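Side-chain contacts in iron-regulated transcriptional activator AFT2 (Saccharomyces cerevisiae, PDB 4LMG), which activates genes of the iron regulon when iron is scarce, binding the 5'-CACCC-3' iron-responsive element through a zinc-containing WRKY-GCM1 domain: residues 28-32 / 33-37; 114-117 / 118-122. One frame throughout, in Å; residues are numbered along the deposited sequence.

Contact 1 of 2, residues 28-32 / 33-37. With nucleotides of chain G.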
ATOM      1  N   ILE A  28     -12.495  21.022   5.545  1.00 30.72           N
ATOM      2  CA  ILE A  28     -11.779  22.266   5.796  1.00 27.77           C
ATOM      3  C   ILE A  28     -10.882  22.679   4.633  1.00 26.13           C
ATOM      4  O   ILE A  28     -10.815  23.857   4.279  1.00 26.71           O
ATOM      5  CB  ILE A  28     -10.909  22.168   7.066  1.00 31.58           C
ATOM      6  CG1 ILE A  28     -11.780  21.878   8.289  1.00 33.83           C
ATOM      7  CG2 ILE A  28     -10.117  23.448   7.268  1.00 29.27           C
ATOM      8  CD1 ILE A  28     -10.994  21.731   9.567  1.00 39.93           C
ATOM      9  N   PHE A  29     -10.195  21.713   4.036  1.00 24.32           N
ATOM     10  CA  PHE A  29      -9.179  22.044   3.042  1.00 29.59           C
ATOM     11  C   PHE A  29      -9.645  22.023   1.587  1.00 28.79           C
ATOM     12  O   PHE A  29      -9.084  22.726   0.746  1.00 26.95           O
ATOM     13  CB  PHE A  29      -7.925  21.197   3.252  1.00 25.32           C
ATOM     14  CG  PHE A  29      -7.095  21.658   4.410  1.00 24.89           C
ATOM     15  CD1 PHE A  29      -6.137  22.645   4.237  1.00 22.54           C
ATOM     16  CD2 PHE A  29      -7.299  21.139   5.677  1.00 28.99           C
ATOM     17  CE1 PHE A  29      -5.380  23.088   5.307  1.00 24.72           C
ATOM     18  CE2 PHE A  29      -6.546  21.582   6.750  1.00 22.55           C
ATOM     19  CZ  PHE A  29      -5.585  22.555   6.562  1.00 18.33           C
ATOM     20  N   TYR A  30     -10.669  21.232   1.293  1.00 28.63           N
ATOM     21  CA  TYR A  30     -11.242  21.219  -0.049  1.00 31.31           C
ATOM     22  C   TYR A  30     -11.612  22.628  -0.524  1.00 29.25           C
ATOM     23  O   TYR A  30     -11.273  23.012  -1.640  1.00 28.10           O
ATOM     24  CB  TYR A  30     -12.458  20.293  -0.121  1.00 29.59           C
ATOM     25  CG  TYR A  30     -12.160  18.919  -0.678  1.00 26.65           C
ATOM     26  CD1 TYR A  30     -11.089  18.714  -1.539  1.00 29.27           C
ATOM     27  CD2 TYR A  30     -12.955  17.831  -0.349  1.00 27.29           C
ATOM     28  CE1 TYR A  30     -10.818  17.460  -2.054  1.00 25.74           C
ATOM     29  CE2 TYR A  30     -12.692  16.575  -0.858  1.00 36.11           C
ATOM     30  CZ  TYR A  30     -11.624  16.394  -1.709  1.00 36.48           C
ATOM     31  OH  TYR A  30     -11.364  15.140  -2.217  1.00 30.85           O
ATOM     32  N   PRO A  31     -12.306  23.407   0.322  1.00 28.95           N
ATOM     33  CA  PRO A  31     -12.657  24.768  -0.095  1.00 33.70           C
ATOM     34  C   PRO A  31     -11.426  25.622  -0.389  1.00 31.45           C
ATOM     35  O   PRO A  31     -11.547  26.639  -1.066  1.00 26.25           O
ATOM     36  CB  PRO A  31     -13.408  25.325   1.119  1.00 30.27           C
ATOM     37  CG  PRO A  31     -13.953  24.118   1.805  1.00 35.08           C
ATOM     38  CD  PRO A  31     -12.898  23.063   1.627  1.00 30.06           C
ATOM     39  N   GLN A  32     -10.263  25.208   0.103  1.00 32.06           N
ATOM     40  CA  GLN A  32      -9.031  25.964  -0.105  1.00 31.90           C
ATOM     41  C   GLN A  32      -8.264  25.485  -1.339  1.00 30.56           C
ATOM     42  O   GLN A  32      -7.122  25.886  -1.566  1.00 31.74           O
ATOM     43  CB  GLN A  32      -8.135  25.860   1.128  1.00 28.27           C
ATOM     44  CG  GLN A  32      -8.805  26.283   2.423  1.00 37.79           C
ATOM     45  CD  GLN A  32      -8.991  27.783   2.524  1.00 45.25           C
ATOM     46  OE1 GLN A  32      -8.034  28.548   2.396  1.00 47.96           O
ATOM     47  NE2 GLN A  32     -10.227  28.214   2.753  1.00 47.31           N
ATOM     48  N   GLY A  33      -8.890  24.622  -2.132  1.00 28.94           N
ATOM     49  CA  GLY A  33      -8.239  24.073  -3.308  1.00 33.48           C
ATOM     50  C   GLY A  33      -7.138  23.099  -2.929  1.00 28.73           C
ATOM     51  O   GLY A  33      -6.177  22.900  -3.674  1.00 24.99           O
ATOM     52  N   ILE A  34      -7.282  22.494  -1.756  1.00 22.62           N
ATOM     53  CA  ILE A  34      -6.295  21.545  -1.258  1.00 24.92           C
ATOM     54  C   ILE A  34      -6.900  20.154  -1.160  1.00 22.87           C
ATOM     55  O   ILE A  34      -7.899  19.949  -0.467  1.00 23.25           O
ATOM     56  CB  ILE A  34      -5.744  21.972   0.113  1.00 27.70           C
ATOM     57  CG1 ILE A  34      -5.023  23.315  -0.008  1.00 27.13           C
ATOM     58  CG2 ILE A  34      -4.802  20.908   0.664  1.00 31.97           C
ATOM     59  CD1 ILE A  34      -4.565  23.894   1.313  1.00 25.66           C
ATOM     60  N   ASP A  35      -6.284  19.208  -1.865  1.00 27.39           N
ATOM     61  CA  ASP A  35      -6.776  17.839  -1.954  1.00 24.53           C
ATOM     62  C   ASP A  35      -5.902  16.923  -1.098  1.00 26.52           C
ATOM     63  O   ASP A  35      -4.820  16.519  -1.518  1.00 24.52           O
ATOM     64  CB  ASP A  35      -6.749  17.380  -3.416  1.00 22.29           C
ATOM     65  CG  ASP A  35      -7.441  16.046  -3.632  1.00 29.73           C
ATOM     66  OD1 ASP A  35      -7.770  15.363  -2.638  1.00 33.92           O
ATOM     67  OD2 ASP A  35      -7.652  15.676  -4.806  1.00 31.96           O
ATOM     68  N   ILE A  36      -6.373  16.596   0.100  1.00 25.16           N
ATOM     69  CA  ILE A  36      -5.563  15.833   1.044  1.00 25.45           C
ATOM     70  C   ILE A  36      -5.628  14.325   0.813  1.00 22.28           C
ATOM     71  O   ILE A  36      -6.698  13.763   0.578  1.00 24.80           O
ATOM     72  CB  ILE A  36      -5.972  16.111   2.504  1.00 33.67           C
ATOM     73  CG1 ILE A  36      -7.421  15.682   2.736  1.00 45.25           C
ATOM     74  CG2 ILE A  36      -5.771  17.582   2.853  1.00 25.89           C
ATOM     75  CD1 ILE A  36      -7.798  15.574   4.188  1.00 56.49           C
ATOM     76  N   VAL A  37      -4.472  13.677   0.883  1.00 17.36           N
ATOM     77  CA  VAL A  37      -4.414  12.219   0.897  1.00 22.90           C
ATOM     78  C   VAL A  37      -3.628  11.748   2.118  1.00 19.80           C
ATOM     79  O   VAL A  37      -2.903  12.529   2.736  1.00 26.28           O
ATOM     80  CB  VAL A  37      -3.771  11.649  -0.385  1.00 17.19           C
ATOM     81  CG1 VAL A  37      -4.653  11.929  -1.591  1.00 18.60           C
ATOM     82  CG2 VAL A  37      -2.377  12.225  -0.588  1.00 16.05           C
TER
ATOM     83  P    DG G   9      -0.850   9.792  -3.610  1.00 25.74           P
ATOM     84  OP1  DG G   9      -1.315  10.922  -4.440  1.00 23.59           O
ATOM     85  OP2  DG G   9       0.300   9.994  -2.696  1.00 19.67           O
ATOM     86  O5'  DG G   9      -2.083   9.235  -2.764  1.00 28.45           O
ATOM     87  C5'  DG G   9      -3.213   8.760  -3.485  1.00 25.86           C
ATOM     88  C4'  DG G   9      -3.897   7.622  -2.751  1.00 22.51           C
ATOM     89  O4'  DG G   9      -3.166   6.382  -2.953  1.00 29.38           O
ATOM     90  C3'  DG G   9      -4.000   7.786  -1.242  1.00 25.94           C
ATOM     91  O3'  DG G   9      -5.186   7.126  -0.825  1.00 27.01           O
ATOM     92  C2'  DG G   9      -2.737   7.082  -0.747  1.00 21.60           C
ATOM     93  C1'  DG G   9      -2.637   5.912  -1.726  1.00 25.19           C
ATOM     94  N9   DG G   9      -1.284   5.431  -2.015  1.00 24.05           N
ATOM     95  C8   DG G   9      -0.177   6.183  -2.324  1.00 30.05           C
ATOM     96  N7   DG G   9       0.893   5.471  -2.550  1.00 21.75           N
ATOM     97  C5   DG G   9       0.467   4.158  -2.396  1.00 27.83           C
ATOM     98  C6   DG G   9       1.184   2.943  -2.521  1.00 27.67           C
ATOM     99  O6   DG G   9       2.379   2.780  -2.806  1.00 22.27           O
ATOM    100  N1   DG G   9       0.375   1.836  -2.278  1.00 19.42           N
ATOM    101  C2   DG G   9      -0.963   1.902  -1.957  1.00 27.41           C
ATOM    102  N2   DG G   9      -1.584   0.730  -1.757  1.00 18.06           N
ATOM    103  N3   DG G   9      -1.647   3.032  -1.836  1.00 20.51           N
ATOM    104  C4   DG G   9      -0.870   4.118  -2.068  1.00 22.95           C
ATOM    105  P    DC G  10      -5.862   7.487   0.583  1.00 29.01           P
ATOM    106  OP1  DC G  10      -7.289   7.110   0.512  1.00 21.06           O
ATOM    107  OP2  DC G  10      -5.493   8.878   0.925  1.00 36.60           O
ATOM    108  O5'  DC G  10      -5.118   6.511   1.615  1.00 27.76           O
ATOM    109  C5'  DC G  10      -5.431   5.126   1.629  1.00 27.55           C
ATOM    110  C4'  DC G  10      -4.418   4.330   2.441  1.00 31.59           C
ATOM    111  O4'  DC G  10      -3.210   4.111   1.662  1.00 19.52           O
ATOM    112  C3'  DC G  10      -3.962   4.972   3.760  1.00 26.21           C
ATOM    113  O3'  DC G  10      -4.084   4.047   4.824  1.00 30.03           O
ATOM    114  C2'  DC G  10      -2.480   5.247   3.517  1.00 27.45           C
ATOM    115  C1'  DC G  10      -2.161   4.071   2.606  1.00 22.15           C
ATOM    116  N1   DC G  10      -0.836   4.145   1.931  1.00 21.96           N
ATOM    117  C2   DC G  10      -0.153   2.956   1.659  1.00 25.78           C
ATOM    118  O2   DC G  10      -0.671   1.877   1.976  1.00 25.97           O
ATOM    119  N3   DC G  10       1.055   3.018   1.052  1.00 17.41           N
ATOM    120  C4   DC G  10       1.586   4.193   0.720  1.00 21.60           C
ATOM    121  N4   DC G  10       2.785   4.184   0.122  1.00 21.35           N
ATOM    122  C5   DC G  10       0.908   5.422   0.993  1.00 16.59           C
ATOM    123  C6   DC G  10      -0.287   5.350   1.594  1.00 18.10           C
TER
HETATM  124  O   HOH W   1      -9.071  14.364  -0.537  1.00 33.22           O
HETATM  125  O   HOH W   2     -10.095  14.896  -4.619  1.00 34.38           O
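Phe29 and Ile34 run alongside each other in the same direction where the chain turns out of helix 21-29, and this is the tight part of the contact. Ile34 CD1 sits at the edge of the Phe29 ring, near its plane, 3.5 Å from Phe29 CD1. It gets there because Ile34 CG1 stands anti to the carbonyl carbon (chi1 -62°) and chi2 is extended. Two backbone bonds close the turn: Ile34 N donates to Phe29 O at 3.1 Å, and Gly33 N to Tyr30 O at 2.9 Å. Phe29 O also accepts from Gln32 N, the two donors arriving from opposite faces of its carbonyl plane. Ile34 also packs on His97, a ligand of the zinc ion.

The other side is polar and water-bridged, though the Tyr30 ring itself is buried against Phe115 and Tyr112. Ring and Asp35 carboxylate planes are 53° apart, and Tyr30 OH remains 3.6 Å from Asp35 OD1. Two waters bonded to Tyr30 OH join them: one donates to Asp35 OD1 and Ile36 O, the other to Asp35 OD2. Arg51 forms a salt bridge with that same OD2. Gln32, at the turn, is exposed. Farther along, Val37 CA comes within 3.5 Å of OP2 of DC10 of chain G, on the DNA backbone. Gly33, at positive phi, is the C-prime residue of a Schellman motif, which ends the helix and leads into strand 36-42.

Contact 2 of 2, residues 114-117 / 118-122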
ATOM      1  N   LYS A 114     -16.810  11.097  -4.091  1.00 34.31           N
ATOM      2  CA  LYS A 114     -17.026  10.174  -2.985  1.00 29.88           C
ATOM      3  C   LYS A 114     -17.167  10.945  -1.676  1.00 27.49           C
ATOM      4  O   LYS A 114     -17.967  10.580  -0.815  1.00 26.23           O
ATOM      5  CB  LYS A 114     -15.882   9.163  -2.888  1.00 44.64           C
ATOM      6  CG  LYS A 114     -15.894   8.114  -3.989  1.00 54.89           C
ATOM      7  CD  LYS A 114     -14.763   7.115  -3.821  1.00 62.73           C
ATOM      8  CE  LYS A 114     -14.885   5.980  -4.828  1.00 74.82           C
ATOM      9  NZ  LYS A 114     -13.755   5.016  -4.725  1.00 80.72           N
ATOM     10  N   PHE A 115     -16.383  12.009  -1.533  1.00 27.27           N
ATOM     11  CA  PHE A 115     -16.476  12.882  -0.366  1.00 30.35           C
ATOM     12  C   PHE A 115     -17.864  13.504  -0.288  1.00 31.19           C
ATOM     13  O   PHE A 115     -18.473  13.565   0.779  1.00 31.29           O
ATOM     14  CB  PHE A 115     -15.411  13.978  -0.440  1.00 34.17           C
ATOM     15  CG  PHE A 115     -15.698  15.172   0.431  1.00 40.46           C
ATOM     16  CD1 PHE A 115     -15.423  15.142   1.788  1.00 39.05           C
ATOM     17  CD2 PHE A 115     -16.229  16.332  -0.114  1.00 41.23           C
ATOM     18  CE1 PHE A 115     -15.680  16.243   2.590  1.00 34.47           C
ATOM     19  CE2 PHE A 115     -16.487  17.434   0.682  1.00 39.00           C
ATOM     20  CZ  PHE A 115     -16.212  17.390   2.037  1.00 33.57           C
ATOM     21  N   LYS A 116     -18.358  13.955  -1.436  1.00 33.60           N
ATOM     22  CA  LYS A 116     -19.662  14.596  -1.520  1.00 32.16           C
ATOM     23  C   LYS A 116     -20.779  13.613  -1.183  1.00 33.19           C
ATOM     24  O   LYS A 116     -21.734  13.961  -0.490  1.00 33.37           O
ATOM     25  CB  LYS A 116     -19.874  15.174  -2.921  1.00 34.24           C
ATOM     26  CG  LYS A 116     -21.014  16.168  -3.011  1.00 38.56           C
ATOM     27  CD  LYS A 116     -20.713  17.420  -2.210  1.00 40.26           C
ATOM     28  CE  LYS A 116     -21.881  18.389  -2.259  1.00 47.80           C
ATOM     29  NZ  LYS A 116     -22.314  18.657  -3.659  1.00 45.54           N
ATOM     30  N   GLU A 117     -20.655  12.384  -1.676  1.00 32.39           N
ATOM     31  CA  GLU A 117     -21.655  11.353  -1.416  1.00 32.50           C
ATOM     32  C   GLU A 117     -21.656  10.940   0.056  1.00 30.72           C
ATOM     33  O   GLU A 117     -22.696  10.582   0.612  1.00 25.32           O
ATOM     34  CB  GLU A 117     -21.416  10.134  -2.309  1.00 36.44           C
ATOM     35  CG  GLU A 117     -22.353   8.960  -2.042  1.00 44.50           C
ATOM     36  CD  GLU A 117     -23.773   9.204  -2.533  1.00 54.59           C
ATOM     37  OE1 GLU A 117     -24.088  10.347  -2.924  1.00 46.98           O
ATOM     38  OE2 GLU A 117     -24.575   8.245  -2.535  1.00 61.13           O
ATOM     39  N   ASN A 118     -20.485  10.987   0.682  1.00 26.22           N
ATOM     40  CA  ASN A 118     -20.372  10.660   2.099  1.00 32.16           C
ATOM     41  C   ASN A 118     -21.134  11.662   2.965  1.00 34.79           C
ATOM     42  O   ASN A 118     -21.787  11.287   3.940  1.00 34.63           O
ATOM     43  CB  ASN A 118     -18.903  10.584   2.515  1.00 43.58           C
ATOM     44  CG  ASN A 118     -18.732  10.291   3.992  1.00 61.10           C
ATOM     45  OD1 ASN A 118     -18.301  11.150   4.762  1.00 65.31           O
ATOM     46  ND2 ASN A 118     -19.076   9.072   4.397  1.00 61.38           N
ATOM     47  N   LEU A 119     -21.054  12.937   2.595  1.00 31.34           N
ATOM     48  CA  LEU A 119     -21.811  13.982   3.274  1.00 35.03           C
ATOM     49  C   LEU A 119     -23.303  13.682   3.211  1.00 39.39           C
ATOM     50  O   LEU A 119     -24.010  13.791   4.213  1.00 33.43           O
ATOM     51  CB  LEU A 119     -21.540  15.345   2.637  1.00 29.95           C
ATOM     52  CG  LEU A 119     -20.100  15.855   2.659  1.00 30.02           C
ATOM     53  CD1 LEU A 119     -19.994  17.165   1.892  1.00 34.98           C
ATOM     54  CD2 LEU A 119     -19.610  16.019   4.092  1.00 28.09           C
ATOM     55  N   ARG A 120     -23.776  13.308   2.026  1.00 34.13           N
ATOM     56  CA  ARG A 120     -25.182  12.972   1.844  1.00 36.35           C
ATOM     57  C   ARG A 120     -25.559  11.763   2.688  1.00 34.39           C
ATOM     58  O   ARG A 120     -26.614  11.742   3.319  1.00 44.55           O
ATOM     59  CB  ARG A 120     -25.501  12.720   0.368  1.00 40.35           C
ATOM     60  CG  ARG A 120     -25.651  13.993  -0.452  1.00 52.84           C
ATOM     61  CD  ARG A 120     -26.129  13.691  -1.862  1.00 60.08           C
ATOM     62  NE  ARG A 120     -25.120  12.973  -2.636  1.00 62.04           N
ATOM     63  CZ  ARG A 120     -24.272  13.554  -3.478  1.00 59.99           C
ATOM     64  NH1 ARG A 120     -24.314  14.868  -3.664  1.00 61.36           N
ATOM     65  NH2 ARG A 120     -23.384  12.822  -4.138  1.00 50.92           N
ATOM     66  N   GLN A 121     -24.688  10.760   2.701  1.00 35.32           N
ATOM     67  CA  GLN A 121     -24.898   9.582   3.533  1.00 38.96           C
ATOM     68  C   GLN A 121     -25.064   9.981   4.995  1.00 43.13           C
ATOM     69  O   GLN A 121     -25.968   9.503   5.677  1.00 41.59           O
ATOM     70  CB  GLN A 121     -23.731   8.604   3.387  1.00 34.00           C
ATOM     71  CG  GLN A 121     -23.623   7.957   2.019  1.00 41.72           C
ATOM     72  CD  GLN A 121     -22.343   7.160   1.858  1.00 45.07           C
ATOM     73  OE1 GLN A 121     -21.445   7.234   2.697  1.00 42.42           O
ATOM     74  NE2 GLN A 121     -22.253   6.394   0.777  1.00 37.79           N
ATOM     75  N   LYS A 122     -24.191  10.867   5.467  1.00 46.94           N
ATOM     76  CA  LYS A 122     -24.201  11.296   6.865  1.00 49.14           C
ATOM     77  C   LYS A 122     -25.265  12.352   7.158  1.00 50.06           C
ATOM     78  O   LYS A 122     -25.402  12.799   8.297  1.00 54.61           O
ATOM     79  CB  LYS A 122     -22.826  11.838   7.266  1.00 48.87           C
ATOM     80  CG  LYS A 122     -21.704  10.817   7.225  1.00 50.97           C
ATOM     81  CD  LYS A 122     -20.372  11.475   7.555  1.00 55.52           C
ATOM     82  CE  LYS A 122     -19.239  10.462   7.585  1.00 61.22           C
ATOM     83  NZ  LYS A 122     -17.922  11.119   7.832  1.00 58.53           N
TER
HETATM   84  O   HOH W   3     -17.445  13.364   3.517  1.00 32.49           O
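Glu117 and Arg120 meet nearly perpendicularly on the outer side of helix 110-121, with carboxylate and guanidinium planes 58° apart. Glu117 CG is anti to the backbone N (chi1 176°) and the chain bends at chi2, which brings OE1 over to the arginine. Arg120 NE and NH2 both donate to Glu117 OE1, NE at 2.8 Å, with OE1 almost in the guanidinium plane. The bend at Arg120 chi3 folds the group back along the helix, with Lys116 O 3.9 Å above the centre of one guanidinium face.

Glu117 and Gln121 are likewise set crosswise, carboxylate and amide planes 66° apart, and Gln121 NE2 packs 3.8 Å from Glu117 CG. Gln121, a DNA-binding residue, takes a weak hydrogen bond from Asn118 ND2; here the nearest atoms of residues 114-122 and the DNA are about 9 Å apart. One water donates to both Asn118 OD1 and Phe115 O.

Toward the protein interior, Leu119 crosses Phe115 at a slant: Leu119 CG lies over one ring face, nearer the rim than the centre, and Leu119 CD1 is 3.7 Å from Phe115 CE2. Lys116, bent at chi2 and chi4, reaches helix 125-139, where NZ forms salt bridges with Glu135 and Asp132. The pattern is that of an amphipathic helix, its i to i+4 Phe115-Leu119 pair packed inward and its i to i+3 Glu117-Arg120 salt bridge turned outward.

In the fold
The centre of contact 1 is about 5 Å, and that of contact 2 about 14 Å, from the centre of the chain. Both are partly buried, but one touching residue is exposed in contact 1 and three in contact 2. They meet through aromatic rings: Tyr30 CE2 is 3.6 Å from Phe115 CG, in an edge-to-face pair to which Phe131 of helix 125-139 adds a further ring. Contact 1 joins helix 21-29 to the edge strand 36-42, whereas contact 2 stays within a single helix. Residues 28-37 combine apolar packing near the zinc site with water bridges, while residues 114-122 set one apolar face against neighbouring helices and carry a direct charge pair on the other.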